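Local coordinates for capsular polysaccharide export system protein KpsC (PDB 6MGB) that probably transfers Kdo from an activated CMP-Kdo donor in beta linkage while building the conserved glycolipid anchor of Gram-negative bacterial capsules, at residues Val11-Arg16 against Ala45-Gly50; Val199-Glu204 against Val223-Glu228. All coordinates share one frame; numbering follows the deposited sequence. Where two conformers were deposited one is given.

Contact 1 (Val11-Arg16 against Ala45-Gly50)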
loop_
_atom_site.group_PDB
_atom_site.type_symbol
_atom_site.label_atom_id
_atom_site.label_comp_id
_atom_site.label_asym_id
_atom_site.label_seq_id
_atom_site.Cartn_x
_atom_site.Cartn_y
_atom_site.Cartn_z
ATOM N N VAL A 11 -8.888 -1.093 -23.191
ATOM C CA VAL A 11 -8.245 -2.068 -22.315
ATOM C C VAL A 11 -9.238 -3.185 -22.028
ATOM O O VAL A 11 -10.384 -2.926 -21.642
ATOM C CB VAL A 11 -7.767 -1.412 -21.007
ATOM C CG1 VAL A 11 -7.214 -2.462 -20.043
ATOM C CG2 VAL A 11 -6.721 -0.346 -21.297
ATOM N N GLY A 12 -8.803 -4.429 -22.202
ATOM C CA GLY A 12 -9.655 -5.572 -21.933
ATOM C C GLY A 12 -9.600 -5.979 -20.470
ATOM O O GLY A 12 -8.543 -5.966 -19.843
ATOM N N VAL A 13 -10.766 -6.334 -19.931
ATOM C CA VAL A 13 -10.872 -6.896 -18.592
ATOM C C VAL A 13 -11.724 -8.152 -18.674
ATOM O O VAL A 13 -12.541 -8.324 -19.582
ATOM C CB VAL A 13 -11.470 -5.900 -17.569
ATOM C CG1 VAL A 13 -10.602 -4.653 -17.473
ATOM C CG2 VAL A 13 -12.902 -5.534 -17.939
ATOM N N PHE A 14 -11.516 -9.044 -17.707
ATOM C CA PHE A 14 -12.232 -10.312 -17.649
ATOM C C PHE A 14 -13.035 -10.445 -16.362
ATOM O O PHE A 14 -13.312 -11.561 -15.911
ATOM C CB PHE A 14 -11.246 -11.466 -17.817
ATOM C CG PHE A 14 -10.643 -11.526 -19.188
ATOM C CD1 PHE A 14 -11.163 -12.375 -20.150
ATOM C CD2 PHE A 14 -9.581 -10.706 -19.529
ATOM C CE1 PHE A 14 -10.621 -12.422 -21.418
ATOM C CE2 PHE A 14 -9.035 -10.747 -20.796
ATOM C CZ PHE A 14 -9.558 -11.604 -21.742
ATOM N N SER A 15 -13.421 -9.318 -15.770
ATOM C CA SER A 15 -14.265 -9.301 -14.586
ATOM C C SER A 15 -15.048 -7.999 -14.579
ATOM O O SER A 15 -14.455 -6.920 -14.672
ATOM C CB SER A 15 -13.432 -9.426 -13.307
ATOM O OG SER A 15 -14.206 -9.105 -12.165
ATOM N N ARG A 16 -16.374 -8.101 -14.483
ATOM C CA ARG A 16 -17.203 -6.911 -14.348
ATOM C C ARG A 16 -17.106 -6.287 -12.963
ATOM O O ARG A 16 -17.628 -5.186 -12.760
ATOM C CB ARG A 16 -18.664 -7.248 -14.651
ATOM C CG ARG A 16 -18.911 -7.758 -16.059
ATOM C CD ARG A 16 -20.396 -7.813 -16.364
ATOM N NE ARG A 16 -20.669 -8.269 -17.723
ATOM C CZ ARG A 16 -20.540 -7.515 -18.810
ATOM N NH1 ARG A 16 -20.125 -6.258 -18.710
ATOM N NH2 ARG A 16 -20.818 -8.019 -20.004
ATOM N N ALA A 45 -4.251 -3.109 -24.239
ATOM C CA ALA A 45 -3.758 -3.779 -23.041
ATOM C C ALA A 45 -4.883 -4.634 -22.471
ATOM O O ALA A 45 -6.026 -4.596 -22.936
ATOM C CB ALA A 45 -3.266 -2.797 -21.971
ATOM N N VAL A 46 -4.525 -5.422 -21.465
ATOM C CA VAL A 46 -5.468 -6.158 -20.632
ATOM C C VAL A 46 -5.149 -5.815 -19.183
ATOM O O VAL A 46 -3.992 -5.556 -18.835
ATOM C CB VAL A 46 -5.381 -7.683 -20.868
ATOM C CG1 VAL A 46 -6.394 -8.426 -20.010
ATOM C CG2 VAL A 46 -5.582 -8.015 -22.338
ATOM N N ALA A 47 -6.171 -5.825 -18.333
ATOM C CA ALA A 47 -5.995 -5.438 -16.940
ATOM C C ALA A 47 -6.711 -6.419 -16.026
ATOM O O ALA A 47 -7.681 -7.070 -16.422
ATOM C CB ALA A 47 -6.517 -4.017 -16.683
ATOM N N GLY A 48 -6.218 -6.511 -14.789
ATOM C CA GLY A 48 -6.831 -7.348 -13.778
ATOM C C GLY A 48 -6.547 -6.794 -12.398
ATOM O O GLY A 48 -5.708 -5.907 -12.221
ATOM N N TRP A 49 -7.259 -7.340 -11.413
ATOM C CA TRP A 49 -7.233 -6.839 -10.042
ATOM C C TRP A 49 -6.665 -7.917 -9.129
ATOM O O TRP A 49 -7.316 -8.938 -8.886
ATOM C CB TRP A 49 -8.632 -6.431 -9.587
ATOM C CG TRP A 49 -8.638 -5.655 -8.311
ATOM C CD1 TRP A 49 -8.499 -6.151 -7.048
ATOM C CD2 TRP A 49 -8.794 -4.239 -8.172
ATOM N NE1 TRP A 49 -8.556 -5.129 -6.130
ATOM C CE2 TRP A 49 -8.737 -3.945 -6.796
ATOM C CE3 TRP A 49 -8.975 -3.191 -9.079
ATOM C CZ2 TRP A 49 -8.857 -2.647 -6.305
ATOM C CZ3 TRP A 49 -9.093 -1.902 -8.590
ATOM C CH2 TRP A 49 -9.033 -1.642 -7.215
ATOM N N GLY A 50 -5.460 -7.683 -8.615
ATOM C CA GLY A 50 -4.862 -8.630 -7.698
ATOM C C GLY A 50 -4.549 -9.953 -8.375
ATOM O O GLY A 50 -4.189 -10.019 -9.555
HETATM O O HOH W 1 -9.674 -8.700 -15.564
#

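Contact 2 (Val199-Glu204 against Val223-Glu228). With C5P (cytidine-5'-monophosphate), chain D.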
loop_
_atom_site.group_PDB
_atom_site.type_symbol
_atom_site.label_atom_id
_atom_site.label_comp_id
_atom_site.label_asym_id
_atom_site.label_seq_id
_atom_site.Cartn_x
_atom_site.Cartn_y
_atom_site.Cartn_z
ATOM N N VAL A 199 0.359 -5.449 19.761
ATOM C CA VAL A 199 0.016 -5.961 18.440
ATOM C C VAL A 199 -1.223 -5.219 17.962
ATOM O O VAL A 199 -2.245 -5.201 18.657
ATOM C CB VAL A 199 -0.238 -7.480 18.465
ATOM C CG1 VAL A 199 -0.731 -7.973 17.108
ATOM C CG2 VAL A 199 1.019 -8.227 18.879
ATOM N N LYS A 200 -1.138 -4.621 16.775
ATOM C CA LYS A 200 -2.259 -3.893 16.190
ATOM C C LYS A 200 -2.930 -4.789 15.156
ATOM O O LYS A 200 -2.327 -5.130 14.133
ATOM C CB LYS A 200 -1.801 -2.577 15.565
ATOM C CG LYS A 200 -2.911 -1.807 14.850
ATOM C CD LYS A 200 -4.151 -1.667 15.727
ATOM C CE LYS A 200 -5.173 -0.711 15.134
ATOM N NZ LYS A 200 -5.520 -1.048 13.727
ATOM N N VAL A 201 -4.180 -5.166 15.428
ATOM C CA VAL A 201 -4.944 -5.980 14.494
ATOM C C VAL A 201 -5.396 -5.127 13.315
ATOM O O VAL A 201 -5.691 -3.932 13.454
ATOM C CB VAL A 201 -6.144 -6.624 15.213
ATOM C CG1 VAL A 201 -7.033 -7.375 14.231
ATOM C CG2 VAL A 201 -5.659 -7.563 16.312
ATOM N N HIS A 202 -5.462 -5.753 12.144
ATOM C CA HIS A 202 -5.810 -5.040 10.923
ATOM C C HIS A 202 -7.289 -4.648 10.948
ATOM O O HIS A 202 -8.126 -5.420 11.422
ATOM C CB HIS A 202 -5.512 -5.926 9.711
ATOM C CG HIS A 202 -5.554 -5.208 8.398
ATOM N ND1 HIS A 202 -6.733 -4.851 7.781
ATOM C CD2 HIS A 202 -4.560 -4.806 7.570
ATOM C CE1 HIS A 202 -6.465 -4.248 6.637
ATOM N NE2 HIS A 202 -5.154 -4.208 6.485
ATOM N N PRO A 203 -7.643 -3.457 10.448
ATOM C CA PRO A 203 -9.056 -3.037 10.525
ATOM C C PRO A 203 -10.024 -3.995 9.853
ATOM O O PRO A 203 -11.139 -4.183 10.356
ATOM C CB PRO A 203 -9.050 -1.660 9.841
ATOM C CG PRO A 203 -7.755 -1.584 9.092
ATOM C CD PRO A 203 -6.792 -2.394 9.892
ATOM N N GLU A 204 -9.643 -4.601 8.725
ATOM C CA GLU A 204 -10.527 -5.564 8.074
ATOM C C GLU A 204 -10.765 -6.784 8.952
ATOM O O GLU A 204 -11.799 -7.450 8.823
ATOM C CB GLU A 204 -9.947 -5.985 6.723
ATOM C CG GLU A 204 -10.014 -4.902 5.660
ATOM C CD GLU A 204 -9.339 -5.313 4.367
ATOM O OE1 GLU A 204 -9.250 -6.530 4.103
ATOM O OE2 GLU A 204 -8.891 -4.419 3.617
ATOM N N VAL A 223 1.322 -9.757 26.376
ATOM C CA VAL A 223 1.234 -9.069 25.094
ATOM C C VAL A 223 -0.147 -8.445 24.962
ATOM O O VAL A 223 -1.171 -9.100 25.199
ATOM C CB VAL A 223 1.528 -10.038 23.940
ATOM C CG1 VAL A 223 1.375 -9.334 22.595
ATOM C CG2 VAL A 223 2.934 -10.617 24.079
ATOM N N LYS A 224 -0.182 -7.172 24.578
ATOM C CA LYS A 224 -1.422 -6.412 24.476
ATOM C C LYS A 224 -1.830 -6.352 23.009
ATOM O O LYS A 224 -1.158 -5.710 22.194
ATOM C CB LYS A 224 -1.236 -5.020 25.074
ATOM C CG LYS A 224 -0.810 -5.071 26.537
ATOM C CD LYS A 224 -0.361 -3.722 27.064
ATOM C CE LYS A 224 0.104 -3.824 28.511
ATOM N NZ LYS A 224 1.220 -4.800 28.675
ATOM N N VAL A 225 -2.923 -7.030 22.677
ATOM C CA VAL A 225 -3.425 -7.107 21.311
ATOM C C VAL A 225 -4.502 -6.045 21.156
ATOM O O VAL A 225 -5.526 -6.077 21.851
ATOM C CB VAL A 225 -3.967 -8.508 20.991
ATOM C CG1 VAL A 225 -4.528 -8.562 19.577
ATOM C CG2 VAL A 225 -2.869 -9.545 21.162
ATOM N N ILE A 226 -4.273 -5.106 20.244
ATOM C CA ILE A 226 -5.129 -3.935 20.092
ATOM C C ILE A 226 -6.181 -4.252 19.038
ATOM O O ILE A 226 -5.858 -4.469 17.868
ATOM C CB ILE A 226 -4.314 -2.693 19.711
ATOM C CG1 ILE A 226 -3.231 -2.425 20.763
ATOM C CG2 ILE A 226 -5.231 -1.479 19.558
ATOM C CD1 ILE A 226 -2.262 -1.322 20.387
ATOM N N ARG A 227 -7.445 -4.277 19.455
ATOM C CA ARG A 227 -8.568 -4.473 18.550
ATOM C C ARG A 227 -9.474 -3.251 18.494
ATOM O O ARG A 227 -10.541 -3.306 17.872
ATOM C CB ARG A 227 -9.364 -5.712 18.963
ATOM C CG ARG A 227 -8.482 -6.901 19.312
ATOM C CD ARG A 227 -9.301 -8.150 19.562
ATOM N NE ARG A 227 -9.367 -9.003 18.377
ATOM C CZ ARG A 227 -8.585 -10.057 18.158
ATOM N NH1 ARG A 227 -8.727 -10.762 17.045
ATOM N NH2 ARG A 227 -7.667 -10.420 19.047
ATOM N N GLU A 228 -9.084 -2.155 19.140
ATOM C CA GLU A 228 -9.769 -0.888 18.957
ATOM C C GLU A 228 -9.322 -0.248 17.650
ATOM O O GLU A 228 -8.164 -0.368 17.237
ATOM C CB GLU A 228 -9.494 0.059 20.125
ATOM C CG GLU A 228 -10.031 -0.433 21.457
ATOM C CD GLU A 228 -9.903 0.598 22.563
ATOM O OE1 GLU A 228 -9.270 0.292 23.595
ATOM O OE2 GLU A 228 -10.435 1.716 22.396
HETATM O O3P C5P D . -0.974 -3.107 3.683
HETATM P P C5P D . -2.111 -3.369 4.644
HETATM O O1P C5P D . -1.616 -4.296 5.750
HETATM O O2P C5P D . -3.410 -3.922 4.092
HETATM O "O5'" C5P D . -2.426 -1.967 5.325
HETATM C "C5'" C5P D . -3.286 -1.019 4.710
HETATM C "C4'" C5P D . -3.516 0.159 5.620
HETATM O "O4'" C5P D . -4.386 -0.245 6.709
HETATM C "C3'" C5P D . -2.273 0.699 6.315
HETATM O "O3'" C5P D . -1.550 1.612 5.508
HETATM C "C2'" C5P D . -2.836 1.330 7.583
HETATM O "O2'" C5P D . -3.355 2.626 7.326
HETATM C "C1'" C5P D . -3.995 0.387 7.909
HETATM N N1 C5P D . -3.603 -0.660 8.882
HETATM C C2 C5P D . -3.977 -0.532 10.327
HETATM N N3 C5P D . -3.573 -1.603 11.305
HETATM C C4 C5P D . -2.822 -2.772 10.855
HETATM C C5 C5P D . -2.450 -2.898 9.418
HETATM C C6 C5P D . -2.854 -1.828 8.441
HETATM O O2 C5P D . -4.585 0.411 10.696
HETATM N N4 C5P D . -2.428 -3.809 11.804
#

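Contact 1 (Val11-Arg16 against Ala45-Gly50)
A parallel strand pair, 11-13 beside 45-49, brings Gly12 against Val46 in the mixed seven-strand sheet of this GT-B protein. Their CA atoms lie 4.4 Å apart. The strand segments are twisted by 39° against each other. Gly12 uses both of its backbone polar atoms here. Its N donates to Ala45 O at 2.9 Å, and its O accepts from Ala47 N at 2.8 Å in a bond nearly along the C=O axis. Val11 and Val13 turn their backbone bonds the other way, to strand 33-35 and the residues flanking it, which makes 11-13 an inner strand. Val46 bonds on its other side to Pro68, just before strand 69-74.

One face of the sheet carries Val11, Val13, Ala45 and Ala47. Val11 CG1 lies anti to the backbone N (chi1 175°), which lays this branch on Ala47 CB at 3.8 Å. Val13 CG1 approaches the same methyl more loosely. Leu70 and Leu72 of strand 69-74 touch Ala45 and Ala47 in turn. On the other face, Val46 CG1 meets Phe14 CE2 at the ring edge, near its plane. Val46 has two deposited conformers, so this touch belongs to one of them. Helix 53-65 packs there too, with Ala58 against both Phe14 and Val46.

Beyond Val13 the two chains part, and the first one heads for helix 17-21. Ser15 OG caps Gln17 N at that turn, and Arg16 makes a cation-pi contact with Tyr35. The next strand bond in sequence would run from Phe14 N to Ala47 O, but that N and O stand 4.5 Å apart. A water bridges them: it accepts from Phe14 N at 2.8 Å and donates to Ala47 O at 2.7 Å.

Contact 2 (Val199-Glu204 against Val223-Glu228)
Lys200 packs its chain across Ile226, yet its amine bends round to the bound cytosine. The setting is a parallel beta-alpha-beta unit: strand 196-200, helix 203-206 and edge strand 224-226. Three backbone bonds join the strands. The shortest, Ile226 N to Val199 O, is 2.6 Å and nearly straight (174°).

Lys200 CD rests 4.0 Å from Ile226 CG2, the two side chains crossing at about a right angle. Bends at chi2 (50°) and chi4 (52°) then fold NZ back. It donates to Val201 O at 2.9 Å and to C5P N3 at 3.2 Å, with a weak, longer bond to C5P O2. C5P N4 gives a weak, bent bond to Lys200 O. One residue thus lines the Watson-Crick edge of the base, though of these bonds to the base only the one to N3 is not weak. Asp163 O also bonds the nucleotide. A methionine in place of Lys200 would probably leave C5P N3 without this donor and the base less firmly placed.

Val201 CG2 meets Val225 CG1 at 3.6 Å and also lies over one face of the Arg227 guanidinium. Pro203 CD packs 3.4 Å from C5P C2. His202 is the N-cap of the helix: its ND1 accepts from Glu204 N. That bond helps fix the ring, whose NE2 donates to C5P O2P at 3.0 Å.

In the fold
Contact 1 closes along the chain before contact 2 opens. Their centres are about 34 Å apart, and their nearest atoms about 10 Å, so they do not touch. Each joins parallel strands, but in separate sheets. Contact 1 lies in the mixed seven-strand sheet, between 11-13 and 45-49. Contact 2 lies at one border of the six-strand parallel sheet, where 224-226 is the outermost strand. Two such sheets fit the paired Rossmann-like domains of the GT-B fold. The nucleotide is held by residues of the second sheet's half, consistent with donor binding there. Contact 1 is buried framework of the other half, away from the CMP-binding residues.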